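Long-range contacts in mannosyl-6-phosphatase (Bacteroides thetaiotaomicron, PDB 4C1R), which removes phosphate from mannose-6-phosphate units, probably of yeast mannan, as a magnesium-binding member of the endonuclease/exonuclease/phosphatase family: residues L9-G14 and T44-L49; F39-T44 and F129-F134. All blocks are in the same frame, centred on the assembly; numbering follows the deposited sequence.

Contact 1 of 2, residues L9-G14 and T44-L49; sequences LRNANG and TQECFL. With MG (magnesium ion), chain E.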
loop_
_atom_site.group_PDB
_atom_site.type_symbol
_atom_site.label_atom_id
_atom_site.label_comp_id
_atom_site.label_asym_id
_atom_site.label_seq_id
_atom_site.Cartn_x
_atom_site.Cartn_y
_atom_site.Cartn_z
ATOM N N LEU A 9 -6.726 -2.245 3.447
ATOM C CA LEU A 9 -8.201 -2.303 3.362
ATOM C C LEU A 9 -8.827 -3.245 4.396
ATOM O O LEU A 9 -10.064 -3.290 4.520
ATOM C CB LEU A 9 -8.630 -2.753 1.957
ATOM C CG LEU A 9 -8.162 -1.905 0.752
ATOM C CD1 LEU A 9 -9.036 -2.181 -0.472
ATOM C CD2 LEU A 9 -8.183 -0.429 1.081
ATOM N N ARG A 10 -7.972 -4.023 5.079
ATOM C CA ARG A 10 -8.334 -4.817 6.243
ATOM C C ARG A 10 -9.011 -6.112 5.755
ATOM O O ARG A 10 -10.027 -6.051 5.052
ATOM C CB ARG A 10 -9.213 -4.021 7.242
ATOM C CG ARG A 10 -9.896 -4.865 8.319
ATOM C CD ARG A 10 -8.902 -5.514 9.271
ATOM N NE ARG A 10 -9.588 -6.048 10.458
ATOM C CZ ARG A 10 -8.993 -6.395 11.602
ATOM N NH1 ARG A 10 -7.679 -6.300 11.738
ATOM N NH2 ARG A 10 -9.721 -6.812 12.639
ATOM N N ASN A 11 -8.426 -7.274 6.078
ATOM C CA ASN A 11 -8.981 -8.543 5.559
ATOM C C ASN A 11 -10.432 -8.744 6.022
ATOM O O ASN A 11 -10.797 -8.315 7.125
ATOM C CB ASN A 11 -8.106 -9.730 5.941
ATOM C CG ASN A 11 -8.026 -9.930 7.427
ATOM O OD1 ASN A 11 -9.041 -10.116 8.096
ATOM N ND2 ASN A 11 -6.812 -9.927 7.957
ATOM N N ALA A 12 -11.277 -9.295 5.150
ATOM C CA ALA A 12 -12.669 -9.546 5.517
ATOM C C ALA A 12 -12.724 -10.693 6.515
ATOM O O ALA A 12 -12.015 -11.704 6.356
ATOM C CB ALA A 12 -13.495 -9.871 4.277
ATOM N N ASN A 13 -13.485 -10.498 7.586
ATOM C CA ASN A 13 -13.720 -11.540 8.592
ATOM C C ASN A 13 -15.036 -11.250 9.327
ATOM O O ASN A 13 -15.528 -10.093 9.337
ATOM C CB ASN A 13 -12.553 -11.611 9.582
ATOM C CG ASN A 13 -12.365 -10.314 10.349
ATOM O OD1 ASN A 13 -13.193 -9.948 11.192
ATOM N ND2 ASN A 13 -11.297 -9.588 10.035
ATOM N N GLY A 14 -15.609 -12.303 9.915
ATOM C CA GLY A 14 -16.912 -12.216 10.583
ATOM C C GLY A 14 -16.829 -11.428 11.880
ATOM O O GLY A 14 -17.816 -10.906 12.357
ATOM N N THR A 44 -2.678 -1.542 -2.056
ATOM C CA THR A 44 -3.537 -2.075 -1.034
ATOM C C THR A 44 -2.897 -3.254 -0.301
ATOM O O THR A 44 -2.051 -3.990 -0.860
ATOM C CB THR A 44 -4.929 -2.507 -1.629
ATOM O OG1 THR A 44 -4.831 -3.715 -2.399
ATOM C CG2 THR A 44 -5.470 -1.429 -2.514
ATOM N N GLN A 45 -3.320 -3.461 0.947
ATOM C CA GLN A 45 -2.900 -4.673 1.687
ATOM C C GLN A 45 -4.115 -5.397 2.240
ATOM O O GLN A 45 -5.164 -4.789 2.452
ATOM C CB GLN A 45 -1.903 -4.321 2.804
ATOM C CG GLN A 45 -0.671 -3.569 2.281
ATOM C CD GLN A 45 -0.921 -2.058 2.131
ATOM O OE1 GLN A 45 -1.569 -1.449 2.981
ATOM N NE2 GLN A 45 -0.347 -1.440 1.088
ATOM N N GLU A 46 -3.959 -6.701 2.451
ATOM C CA GLU A 46 -4.907 -7.563 3.165
ATOM C C GLU A 46 -6.121 -8.094 2.406
ATOM O O GLU A 46 -6.847 -8.894 2.976
ATOM C CB GLU A 46 -5.321 -7.002 4.534
ATOM C CG GLU A 46 -4.152 -6.854 5.504
ATOM C CD GLU A 46 -4.611 -6.627 6.911
ATOM O OE1 GLU A 46 -5.798 -6.947 7.195
ATOM O OE2 GLU A 46 -3.775 -6.146 7.723
ATOM N N CYS A 47 -6.324 -7.711 1.142
ATOM C CA CYS A 47 -7.532 -8.142 0.439
ATOM C C CYS A 47 -7.433 -9.615 0.044
ATOM O O CYS A 47 -6.415 -10.027 -0.547
ATOM C CB CYS A 47 -7.746 -7.322 -0.836
ATOM S SG CYS A 47 -8.319 -5.628 -0.522
ATOM N N PHE A 48 -8.489 -10.391 0.328
ATOM C CA PHE A 48 -8.697 -11.671 -0.357
ATOM C C PHE A 48 -9.225 -11.393 -1.733
ATOM O O PHE A 48 -9.673 -10.295 -1.995
ATOM C CB PHE A 48 -9.666 -12.591 0.408
ATOM C CG PHE A 48 -9.183 -12.961 1.783
ATOM C CD1 PHE A 48 -8.170 -13.889 1.953
ATOM C CD2 PHE A 48 -9.740 -12.370 2.914
ATOM C CE1 PHE A 48 -7.716 -14.224 3.215
ATOM C CE2 PHE A 48 -9.289 -12.702 4.194
ATOM C CZ PHE A 48 -8.279 -13.642 4.336
ATOM N N LEU A 49 -9.132 -12.371 -2.640
ATOM C CA LEU A 49 -9.606 -12.203 -4.010
ATOM C C LEU A 49 -11.005 -11.610 -4.055
ATOM O O LEU A 49 -11.282 -10.763 -4.917
ATOM C CB LEU A 49 -9.572 -13.531 -4.809
ATOM C CG LEU A 49 -10.175 -13.444 -6.225
ATOM C CD1 LEU A 49 -9.347 -12.549 -7.151
ATOM C CD2 LEU A 49 -10.350 -14.832 -6.839
HETATM MG MG MG E . -4.191 -5.342 9.650
HETATM O O HOH W 1 -5.823 -6.930 9.827
HETATM O O HOH W 2 -5.567 -4.018 8.742
HETATM O O HOH W 3 -4.623 -4.532 11.333
HETATM O O HOH W 4 -2.993 -6.731 10.489
HETATM O O HOH W 5 -2.501 -4.018 9.521
#

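Contact 2 of 2, residues F39-T44 and F129-F134; sequences FDIFGT and FEFLFF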
loop_
_atom_site.group_PDB
_atom_site.type_symbol
_atom_site.label_atom_id
_atom_site.label_comp_id
_atom_site.label_asym_id
_atom_site.label_seq_id
_atom_site.Cartn_x
_atom_site.Cartn_y
_atom_site.Cartn_z
ATOM N N PHE A 39 -7.217 8.896 -6.543
ATOM C CA PHE A 39 -5.976 8.149 -6.521
ATOM C C PHE A 39 -5.687 7.669 -7.979
ATOM O O PHE A 39 -6.520 7.040 -8.603
ATOM C CB PHE A 39 -6.042 6.905 -5.619
ATOM C CG PHE A 39 -6.307 7.180 -4.151
ATOM C CD1 PHE A 39 -6.301 8.481 -3.618
ATOM C CD2 PHE A 39 -6.507 6.108 -3.287
ATOM C CE1 PHE A 39 -6.510 8.698 -2.267
ATOM C CE2 PHE A 39 -6.765 6.323 -1.941
ATOM C CZ PHE A 39 -6.740 7.618 -1.425
ATOM N N ASP A 40 -4.506 7.920 -8.500
ATOM C CA ASP A 40 -4.185 7.417 -9.861
ATOM C C ASP A 40 -3.709 5.996 -9.824
ATOM O O ASP A 40 -3.964 5.190 -10.742
ATOM C CB ASP A 40 -3.128 8.301 -10.531
ATOM C CG ASP A 40 -3.622 9.725 -10.743
ATOM O OD1 ASP A 40 -4.773 9.852 -11.186
ATOM O OD2 ASP A 40 -2.866 10.700 -10.498
ATOM N N ILE A 41 -2.949 5.705 -8.769
ATOM C CA ILE A 41 -2.424 4.378 -8.528
ATOM C C ILE A 41 -2.207 4.210 -7.045
ATOM O O ILE A 41 -1.648 5.101 -6.385
ATOM C CB ILE A 41 -1.096 4.161 -9.295
ATOM C CG1 ILE A 41 -0.437 2.829 -8.923
ATOM C CG2 ILE A 41 -0.143 5.309 -9.041
ATOM C CD1 ILE A 41 0.711 2.511 -9.854
ATOM N N PHE A 42 -2.637 3.071 -6.516
ATOM C CA PHE A 42 -2.500 2.823 -5.082
ATOM C C PHE A 42 -2.186 1.380 -4.739
ATOM O O PHE A 42 -2.761 0.458 -5.321
ATOM C CB PHE A 42 -3.662 3.376 -4.242
ATOM C CG PHE A 42 -5.030 2.811 -4.597
ATOM C CD1 PHE A 42 -5.697 3.222 -5.737
ATOM C CD2 PHE A 42 -5.666 1.904 -3.745
ATOM C CE1 PHE A 42 -6.970 2.734 -6.046
ATOM C CE2 PHE A 42 -6.921 1.375 -4.051
ATOM C CZ PHE A 42 -7.577 1.798 -5.197
ATOM N N GLY A 43 -1.303 1.206 -3.761
ATOM C CA GLY A 43 -1.110 -0.079 -3.124
ATOM C C GLY A 43 -2.133 -0.325 -2.037
ATOM O O GLY A 43 -2.426 0.570 -1.216
ATOM N N THR A 44 -2.678 -1.542 -2.056
ATOM C CA THR A 44 -3.537 -2.075 -1.034
ATOM C C THR A 44 -2.897 -3.254 -0.301
ATOM O O THR A 44 -2.051 -3.990 -0.860
ATOM C CB THR A 44 -4.929 -2.507 -1.629
ATOM O OG1 THR A 44 -4.831 -3.715 -2.399
ATOM C CG2 THR A 44 -5.470 -1.429 -2.514
ATOM N N PHE A 129 6.246 9.052 -19.114
ATOM C CA PHE A 129 7.139 8.820 -17.989
ATOM C C PHE A 129 6.979 7.373 -17.439
ATOM O O PHE A 129 5.861 6.892 -17.230
ATOM C CB PHE A 129 6.856 9.855 -16.903
ATOM C CG PHE A 129 7.667 9.660 -15.635
ATOM C CD1 PHE A 129 8.950 10.178 -15.530
ATOM C CD2 PHE A 129 7.122 8.974 -14.529
ATOM C CE1 PHE A 129 9.700 10.021 -14.369
ATOM C CE2 PHE A 129 7.879 8.809 -13.357
ATOM C CZ PHE A 129 9.171 9.342 -13.271
ATOM N N GLU A 130 8.096 6.679 -17.253
ATOM C CA GLU A 130 8.078 5.279 -16.796
ATOM C C GLU A 130 8.650 5.130 -15.399
ATOM O O GLU A 130 9.627 5.801 -15.019
ATOM C CB GLU A 130 8.908 4.371 -17.714
ATOM C CG GLU A 130 8.389 4.310 -19.122
ATOM C CD GLU A 130 9.183 3.337 -19.989
ATOM O OE1 GLU A 130 9.601 2.248 -19.492
ATOM O OE2 GLU A 130 9.339 3.641 -21.188
ATOM N N PHE A 131 8.088 4.200 -14.659
ATOM C CA PHE A 131 8.519 4.057 -13.276
ATOM C C PHE A 131 8.150 2.679 -12.758
ATOM O O PHE A 131 7.282 1.974 -13.317
ATOM C CB PHE A 131 7.912 5.196 -12.399
ATOM C CG PHE A 131 6.401 5.220 -12.390
ATOM C CD1 PHE A 131 5.684 5.820 -13.430
ATOM C CD2 PHE A 131 5.703 4.632 -11.349
ATOM C CE1 PHE A 131 4.299 5.837 -13.413
ATOM C CE2 PHE A 131 4.316 4.627 -11.338
ATOM C CZ PHE A 131 3.614 5.214 -12.363
ATOM N N LEU A 132 8.810 2.299 -11.681
ATOM C CA LEU A 132 8.444 1.090 -10.941
ATOM C C LEU A 132 7.536 1.419 -9.749
ATOM O O LEU A 132 7.794 2.376 -9.002
ATOM C CB LEU A 132 9.705 0.371 -10.444
ATOM C CG LEU A 132 10.575 -0.333 -11.513
ATOM C CD1 LEU A 132 11.861 -0.773 -10.888
ATOM C CD2 LEU A 132 9.891 -1.519 -12.173
ATOM N N PHE A 133 6.491 0.611 -9.557
ATOM C CA PHE A 133 5.641 0.781 -8.392
ATOM C C PHE A 133 5.632 -0.542 -7.594
ATOM O O PHE A 133 5.225 -1.580 -8.124
ATOM C CB PHE A 133 4.234 1.193 -8.814
ATOM C CG PHE A 133 3.375 1.724 -7.679
ATOM C CD1 PHE A 133 2.805 0.858 -6.728
ATOM C CD2 PHE A 133 3.128 3.084 -7.559
ATOM C CE1 PHE A 133 1.978 1.362 -5.709
ATOM C CE2 PHE A 133 2.297 3.589 -6.546
ATOM C CZ PHE A 133 1.742 2.730 -5.605
ATOM N N PHE A 134 6.157 -0.518 -6.369
ATOM C CA PHE A 134 6.191 -1.702 -5.489
ATOM C C PHE A 134 5.188 -1.518 -4.349
ATOM O O PHE A 134 4.948 -0.380 -3.924
ATOM C CB PHE A 134 7.585 -1.887 -4.854
ATOM C CG PHE A 134 8.669 -2.243 -5.822
ATOM C CD1 PHE A 134 9.341 -1.249 -6.537
ATOM C CD2 PHE A 134 9.118 -3.562 -5.924
ATOM C CE1 PHE A 134 10.336 -1.602 -7.447
ATOM C CE2 PHE A 134 10.114 -3.904 -6.825
ATOM C CZ PHE A 134 10.714 -2.936 -7.596
#

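Contact 1 of 2, residues L9-G14 and T44-L49
Glu46 reaches across to residues 9-14 with its carboxylate divided between two tasks. OE2 binds the magnesium ion at 2.1 Å, while OE1, on its anti side, receives the backbone N-H of Asn11 at 2.9 Å. Water 1, a magnesium ligand, donates to the same OE1 at 2.6 Å, and two bonds thereby hold the oxygen and limit rotation of the carboxylate. The Arg10 guanidinium, turned 35° from that carboxylate, makes a weak bond to water 1 through NH1, while its NE is engaged by Asp16. Asn11 sets its CG between its own N and carbonyl carbon (chi1 63°), which lets OD1 accept from Asn13 ND2 at 3.0 Å. Asn11 ND2 comes within 3.2 Å of Glu46 OE1 at an angle too poor for a hydrogen bond, the amide and carboxylate planes 26° apart. Asn11 CB rests 3.6 Å from Phe48 CE2, and the Ala12 O lies at the edge of that ring. Replacing Asn11 with an alanine is likely to cost Asn13 ND2 this acceptor and strip the amide from beside the Glu46 carboxylate. Deeper in, Leu9 CD1 packs on Cys47 SG at 3.5 Å, and Leu9 N donates to Gln45 O. The loop after strand 2-8 and the end of strand 41-45 with its following loop thus frame the family's magnesium site, where Asn8 also bonds Glu46 OE2, with Leu9 covered by helices 23-36 and 49-58.

Contact 2 of 2, residues F39-T44 and F129-F134
This is apolar packing between the two beta-sheets of the DNase I-like sandwich, in the buried interior of the fold. Strand 41-45 belongs to the sheet that also holds strands 2-8 and 81-84, and strand 130-137 to the sheet with strands 116-124 and 168-173. The axes of 41-44 and 130-134 approach to 8.4 Å and run in roughly the same direction, 28° apart, a spacing bridged by side chains. Ile41 and Phe133 carry most of the interface, reaching toward each other from opposite sheets. Ile41 CG1 extends opposite the backbone N (chi1 173°), and its chain continues outstretched, carrying CD1 over the Phe133 ring. Phe133 likewise has CG anti to its N, which projects the ring into the space between the sheets. Beyond Ile41, the ring reaches Gly43, with Phe133 CE1 3.8 Å from Gly43 N. Phe131 joins from the same strand in a different way, since Ile41 CD1 meets it at the ring edge, 4.4 Å from Phe131 CE2. Phe122, Ile81 and Ile169 from adjoining strands add to the apolar filling around this cluster. At its centre is a CH-pi contact: Ile41 CD1 lies 3.7 Å from the Phe133 ring centroid, 26° off the ring normal, and comes nearest to the CD2 side of the face.

How the contacts relate
Both contacts draw on strand 41-45 and share Thr44, yet their centres lie 20 Å apart, on opposite sides of the centre of the chain. Contact 2 is entirely buried and joins two sheets by hydrocarbon and aromatic packing alone. Contact 1 is partly buried and lies where strand 41-45 gives way to loop; there a carboxylate, backbone N-H groups and magnesium-bound water join the apolar packing and largely take over from it. The same strand therefore serves the hydrophobic core at one end and leads, just past its other end, to a metal ligand. Strand 130-137 also meets both ends: it packs against residues 39-44, and farther along its Asn135 bonds Thr44 and Gln45.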